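Local coordinates for protein sulfate adenylyltransferase, adenylylsulfate kinase (Thiobacillus denitrificans, PDB 3CR8) that acts as a hexameric APS kinase, transferring phosphate from ATP to adenosine 5'-phosphosulfate, and carries an ATP sulfurylase-like region that lacks sulfurylase activity, at residues E7-T12 against Y53-G58; L48-Y53 against R148-E153. All coordinates share one frame; numbering follows the deposited sequence.

Contact 1: E7-T12 against Y53-G58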
loop_
_atom_site.group_PDB
_atom_site.type_symbol
_atom_site.label_atom_id
_atom_site.label_comp_id
_atom_site.label_asym_id
_atom_site.label_seq_id
_atom_site.Cartn_x
_atom_site.Cartn_y
_atom_site.Cartn_z
ATOM N N GLU A 7 -51.288 0.110 -5.335
ATOM C CA GLU A 7 -52.084 0.603 -4.207
ATOM C C GLU A 7 -52.241 -0.380 -3.061
ATOM O O GLU A 7 -51.916 -1.527 -3.230
ATOM C CB GLU A 7 -53.455 1.011 -4.705
ATOM N N PRO A 8 -52.717 0.038 -1.887
ATOM C CA PRO A 8 -52.689 -0.921 -0.777
ATOM C C PRO A 8 -53.584 -2.091 -1.101
ATOM O O PRO A 8 -54.454 -1.957 -1.973
ATOM C CB PRO A 8 -53.286 -0.122 0.378
ATOM C CG PRO A 8 -52.955 1.318 0.031
ATOM C CD PRO A 8 -53.053 1.404 -1.467
ATOM N N TYR A 9 -53.349 -3.218 -0.434
ATOM C CA TYR A 9 -54.195 -4.386 -0.571
ATOM C C TYR A 9 -55.544 -4.015 0.002
ATOM O O TYR A 9 -55.634 -3.171 0.881
ATOM C CB TYR A 9 -53.593 -5.549 0.206
ATOM C CG TYR A 9 -54.240 -6.877 -0.072
ATOM C CD1 TYR A 9 -54.520 -7.264 -1.378
ATOM C CD2 TYR A 9 -54.557 -7.753 0.959
ATOM C CE1 TYR A 9 -55.103 -8.485 -1.656
ATOM C CE2 TYR A 9 -55.144 -8.973 0.686
ATOM C CZ TYR A 9 -55.415 -9.334 -0.632
ATOM O OH TYR A 9 -55.994 -10.549 -0.933
ATOM N N GLY A 10 -56.604 -4.635 -0.488
ATOM C CA GLY A 10 -57.923 -4.309 0.015
ATOM C C GLY A 10 -58.385 -2.991 -0.569
ATOM O O GLY A 10 -59.586 -2.743 -0.707
ATOM N N GLY A 11 -57.424 -2.138 -0.906
ATOM C CA GLY A 11 -57.701 -0.978 -1.729
ATOM C C GLY A 11 -57.335 0.321 -1.061
ATOM O O GLY A 11 -57.153 1.353 -1.716
ATOM N N THR A 12 -57.232 0.278 0.257
ATOM C CA THR A 12 -56.889 1.483 1.003
ATOM C C THR A 12 -56.073 1.162 2.247
ATOM O O THR A 12 -56.311 0.138 2.902
ATOM C CB THR A 12 -58.141 2.308 1.352
ATOM O OG1 THR A 12 -58.143 2.573 2.760
ATOM C CG2 THR A 12 -59.432 1.556 0.970
ATOM N N TYR A 53 -50.737 -4.908 7.030
ATOM C CA TYR A 53 -51.691 -5.998 6.849
ATOM C C TYR A 53 -53.046 -5.512 6.372
ATOM O O TYR A 53 -54.025 -6.230 6.523
ATOM C CB TYR A 53 -51.932 -6.762 8.148
ATOM C CG TYR A 53 -50.745 -7.484 8.729
ATOM C CD1 TYR A 53 -49.813 -8.079 7.915
ATOM C CD2 TYR A 53 -50.574 -7.601 10.107
ATOM C CE1 TYR A 53 -48.734 -8.751 8.464
ATOM C CE2 TYR A 53 -49.497 -8.264 10.647
ATOM C CZ TYR A 53 -48.591 -8.829 9.829
ATOM O OH TYR A 53 -47.534 -9.507 10.346
ATOM N N SER A 54 -53.107 -4.290 5.845
ATOM C CA SER A 54 -54.320 -3.776 5.235
ATOM C C SER A 54 -54.837 -4.856 4.340
ATOM O O SER A 54 -54.074 -5.426 3.594
ATOM C CB SER A 54 -53.993 -2.556 4.398
ATOM O OG SER A 54 -53.256 -1.618 5.158
ATOM N N PRO A 55 -56.137 -5.145 4.390
ATOM C CA PRO A 55 -57.229 -4.420 5.035
ATOM C C PRO A 55 -57.440 -4.680 6.544
ATOM O O PRO A 55 -58.257 -3.975 7.155
ATOM C CB PRO A 55 -58.426 -4.905 4.223
ATOM C CG PRO A 55 -58.130 -6.323 3.961
ATOM C CD PRO A 55 -56.614 -6.430 3.844
ATOM N N LEU A 56 -56.729 -5.657 7.116
ATOM C CA LEU A 56 -56.919 -6.009 8.522
ATOM C C LEU A 56 -56.876 -4.794 9.465
ATOM O O LEU A 56 -56.131 -3.822 9.259
ATOM C CB LEU A 56 -55.922 -7.067 8.992
ATOM C CG LEU A 56 -55.912 -8.440 8.335
ATOM C CD1 LEU A 56 -55.578 -9.474 9.410
ATOM C CD2 LEU A 56 -57.218 -8.781 7.651
ATOM N N THR A 57 -57.683 -4.875 10.514
ATOM C CA THR A 57 -57.919 -3.726 11.365
ATOM C C THR A 57 -58.136 -4.167 12.811
ATOM O O THR A 57 -58.526 -3.356 13.647
ATOM C CB THR A 57 -59.092 -2.875 10.814
ATOM O OG1 THR A 57 -59.017 -1.563 11.364
ATOM C CG2 THR A 57 -60.443 -3.497 11.133
ATOM N N GLY A 58 -57.874 -5.457 13.066
ATOM C CA GLY A 58 -57.868 -6.045 14.392
ATOM C C GLY A 58 -57.393 -7.483 14.295
ATOM O O GLY A 58 -57.332 -8.021 13.204
#
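Tyr-9 lies along the Ser-54 to Pro-55 peptide, where a loop near the N-terminus meets the loop that follows helix 39-50 in the PUA-like domain. Followed outward, its CB rests 3.4 Å from the carbonyl oxygen, Ser-54 O. With CG anti to the backbone N (chi1 -169°), the ring continues past the same carbonyl: CG stays 3.9 Å from Ser-54 O, and CD2 lies 3.5 Å from it, the oxygen sitting at the ring edge near its plane. CD2 also reaches the proline, 3.8 Å from Pro-55 CD, in an oblique apolar contact. At the tip, Tyr-9 OH turns to another part of the chain and is hydrogen-bonded to Phe-79 O.

The opposing surface is a tight turn. The peptide before Pro-55 is cis, and Leu-56 N donates to Tyr-53 O at 2.8 Å, which together with the backbone angles describes a type VIa turn. Gly-10, at a positive phi of 77°, brings its CA to 4.3 Å from Pro-55 CB, without a side chain in between. Ser-54 CB faces two carbonyl oxygens of the first loop, 3.9 Å from both Thr-12 O and Tyr-9 O. The hydroxyl, Ser-54 OG, is hydrogen-bonded to Gly-51 O and Val-14 N.

No hydrogen bond runs directly between 7-12 and 53-58. The polar link is indirect: Asn-255, on helix 244-256, accepts from Tyr-9 N through OD1 and donates to Ser-54 O through ND2, so the loops meet by van der Waals contact and a shared amide joins their backbones.

Contact 2: L48-Y53 against R148-E153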
loop_
_atom_site.group_PDB
_atom_site.type_symbol
_atom_site.label_atom_id
_atom_site.label_comp_id
_atom_site.label_asym_id
_atom_site.label_seq_id
_atom_site.Cartn_x
_atom_site.Cartn_y
_atom_site.Cartn_z
ATOM N N LEU A 48 -49.849 -4.547 12.381
ATOM C CA LEU A 48 -51.277 -4.394 12.175
ATOM C C LEU A 48 -51.655 -2.929 12.337
ATOM O O LEU A 48 -52.342 -2.329 11.510
ATOM C CB LEU A 48 -52.050 -5.249 13.159
ATOM C CG LEU A 48 -53.542 -4.956 13.111
ATOM C CD1 LEU A 48 -54.165 -5.837 12.041
ATOM C CD2 LEU A 48 -54.157 -5.203 14.470
ATOM N N MET A 49 -51.146 -2.342 13.401
ATOM C CA MET A 49 -51.483 -0.973 13.751
ATOM C C MET A 49 -51.127 -0.044 12.613
ATOM O O MET A 49 -51.602 1.071 12.546
ATOM C CB MET A 49 -50.717 -0.567 15.014
ATOM C CG MET A 49 -51.432 0.401 15.863
ATOM S SD MET A 49 -51.072 0.032 17.542
ATOM C CE MET A 49 -49.288 -0.146 17.525
ATOM N N THR A 50 -50.290 -0.519 11.707
ATOM C CA THR A 50 -49.541 0.389 10.859
ATOM C C THR A 50 -49.867 0.229 9.374
ATOM O O THR A 50 -49.452 1.028 8.546
ATOM C CB THR A 50 -48.030 0.260 11.150
ATOM O OG1 THR A 50 -47.501 1.547 11.472
ATOM C CG2 THR A 50 -47.264 -0.356 9.984
ATOM N N GLY A 51 -50.628 -0.801 9.034
ATOM C CA GLY A 51 -51.105 -0.929 7.672
ATOM C C GLY A 51 -50.385 -1.983 6.858
ATOM O O GLY A 51 -50.729 -2.219 5.710
ATOM N N ALA A 52 -49.390 -2.627 7.440
ATOM C CA ALA A 52 -48.661 -3.670 6.728
ATOM C C ALA A 52 -49.595 -4.826 6.346
ATOM O O ALA A 52 -49.281 -5.617 5.458
ATOM C CB ALA A 52 -47.481 -4.175 7.577
ATOM N N TYR A 53 -50.737 -4.908 7.030
ATOM C CA TYR A 53 -51.691 -5.998 6.849
ATOM C C TYR A 53 -53.046 -5.512 6.372
ATOM O O TYR A 53 -54.025 -6.230 6.523
ATOM C CB TYR A 53 -51.932 -6.762 8.148
ATOM C CG TYR A 53 -50.745 -7.484 8.729
ATOM C CD1 TYR A 53 -49.813 -8.079 7.915
ATOM C CD2 TYR A 53 -50.574 -7.601 10.107
ATOM C CE1 TYR A 53 -48.734 -8.751 8.464
ATOM C CE2 TYR A 53 -49.497 -8.264 10.647
ATOM C CZ TYR A 53 -48.591 -8.829 9.829
ATOM O OH TYR A 53 -47.534 -9.507 10.346
ATOM N N ARG A 148 -36.365 3.356 9.696
ATOM C CA ARG A 148 -37.676 2.774 9.966
ATOM C C ARG A 148 -38.777 3.576 9.336
ATOM O O ARG A 148 -39.061 4.677 9.774
ATOM C CB ARG A 148 -37.928 2.693 11.468
ATOM C CG ARG A 148 -36.934 1.844 12.223
ATOM C CD ARG A 148 -37.069 1.960 13.715
ATOM N NE ARG A 148 -36.280 0.937 14.399
ATOM C CZ ARG A 148 -36.678 -0.315 14.574
ATOM N NH1 ARG A 148 -37.852 -0.704 14.105
ATOM N NH2 ARG A 148 -35.904 -1.178 15.192
ATOM N N ALA A 149 -39.417 3.042 8.311
ATOM C CA ALA A 149 -40.604 3.689 7.741
ATOM C C ALA A 149 -41.876 2.872 7.900
ATOM O O ALA A 149 -41.871 1.654 7.908
ATOM C CB ALA A 149 -40.395 4.036 6.299
ATOM N N THR A 150 -42.983 3.564 8.050
ATOM C CA THR A 150 -44.261 2.889 8.076
ATOM C C THR A 150 -44.609 2.664 6.614
ATOM O O THR A 150 -44.051 3.313 5.735
ATOM C CB THR A 150 -45.337 3.765 8.749
ATOM O OG1 THR A 150 -45.369 5.062 8.126
ATOM C CG2 THR A 150 -45.060 3.923 10.253
ATOM N N PRO A 151 -45.529 1.746 6.336
ATOM C CA PRO A 151 -45.923 1.677 4.948
ATOM C C PRO A 151 -46.269 3.063 4.377
ATOM O O PRO A 151 -45.842 3.369 3.249
ATOM C CB PRO A 151 -47.131 0.743 5.004
ATOM C CG PRO A 151 -46.795 -0.198 6.024
ATOM C CD PRO A 151 -46.169 0.679 7.113
ATOM N N ALA A 152 -47.004 3.892 5.120
ATOM C CA ALA A 152 -47.325 5.235 4.603
ATOM C C ALA A 152 -46.079 6.113 4.387
ATOM O O ALA A 152 -45.939 6.778 3.338
ATOM C CB ALA A 152 -48.350 5.953 5.453
ATOM N N GLU A 153 -45.175 6.116 5.363
ATOM C CA GLU A 153 -43.943 6.876 5.230
ATOM C C GLU A 153 -43.143 6.415 4.013
ATOM O O GLU A 153 -42.656 7.242 3.225
ATOM C CB GLU A 153 -43.108 6.755 6.502
ATOM C CG GLU A 153 -43.555 7.658 7.629
ATOM C CD GLU A 153 -42.959 7.254 8.966
ATOM O OE1 GLU A 153 -42.111 6.315 8.979
ATOM O OE2 GLU A 153 -43.342 7.879 9.992
#
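Thr-50 packs against Thr-150 and Pro-151 where the Schellman-capped end of helix 39-50 meets the start of helix 151-160, which opens with a capping box. The contacts between the two segments are van der Waals in kind. Thr-50 CG2 lies obliquely against the proline ring, nearest to Pro-151 CD, while its other branch, OG1, faces the methyl of the second threonine, 3.6 Å from Thr-150 CG2. Farther along, past Gly-51, which has positive phi (105°), Pro-151 CG meets the backbone at Ala-52 N (3.8 Å) and the methyl Ala-52 CB (4.3 Å). Phe-256 of helix 244-256 touches both Ala-52 and Pro-151. With a glycine in place of Thr-50, Pro-151 CD would probably lose its methyl neighbour and the Thr-150 methyl its facing oxygen, opening a gap between the two helix ends.

Hydrogen bonding stays within 148-153. Thr-150 has OG1 between its backbone N and carbonyl carbon (chi1 53°), which directs the hydroxyl to the helix start, where it accepts from Glu-153 N at 3.0 Å. In return Thr-150 N donates to Glu-153 OE1, also at 3.0 Å, meeting that oxygen from above the carboxylate plane, 51° out of it.

The centres of contacts 1 and 2 lie about 10 Å apart, on the same side of the chain's centre. Along the chain the segments alternate: 7-12, then the adjoining 48-53 and 53-58, which share Tyr-53, then 148-153. The exit of helix 39-50 and the loop after it thus meet both an early loop and the start of helix 151-160. Leu-48 packs its CD1 3.7 Å from Leu-56 CB, tying the two together. Both contacts also border helix 244-256, whose Asn-255 also donates to Ala-52 O through ND2. All four segments fall in the PUA-like range, and through helix 244-256 this corner also borders the ATP sulfurylase-like region, away from the predicted ATP site of the kinase.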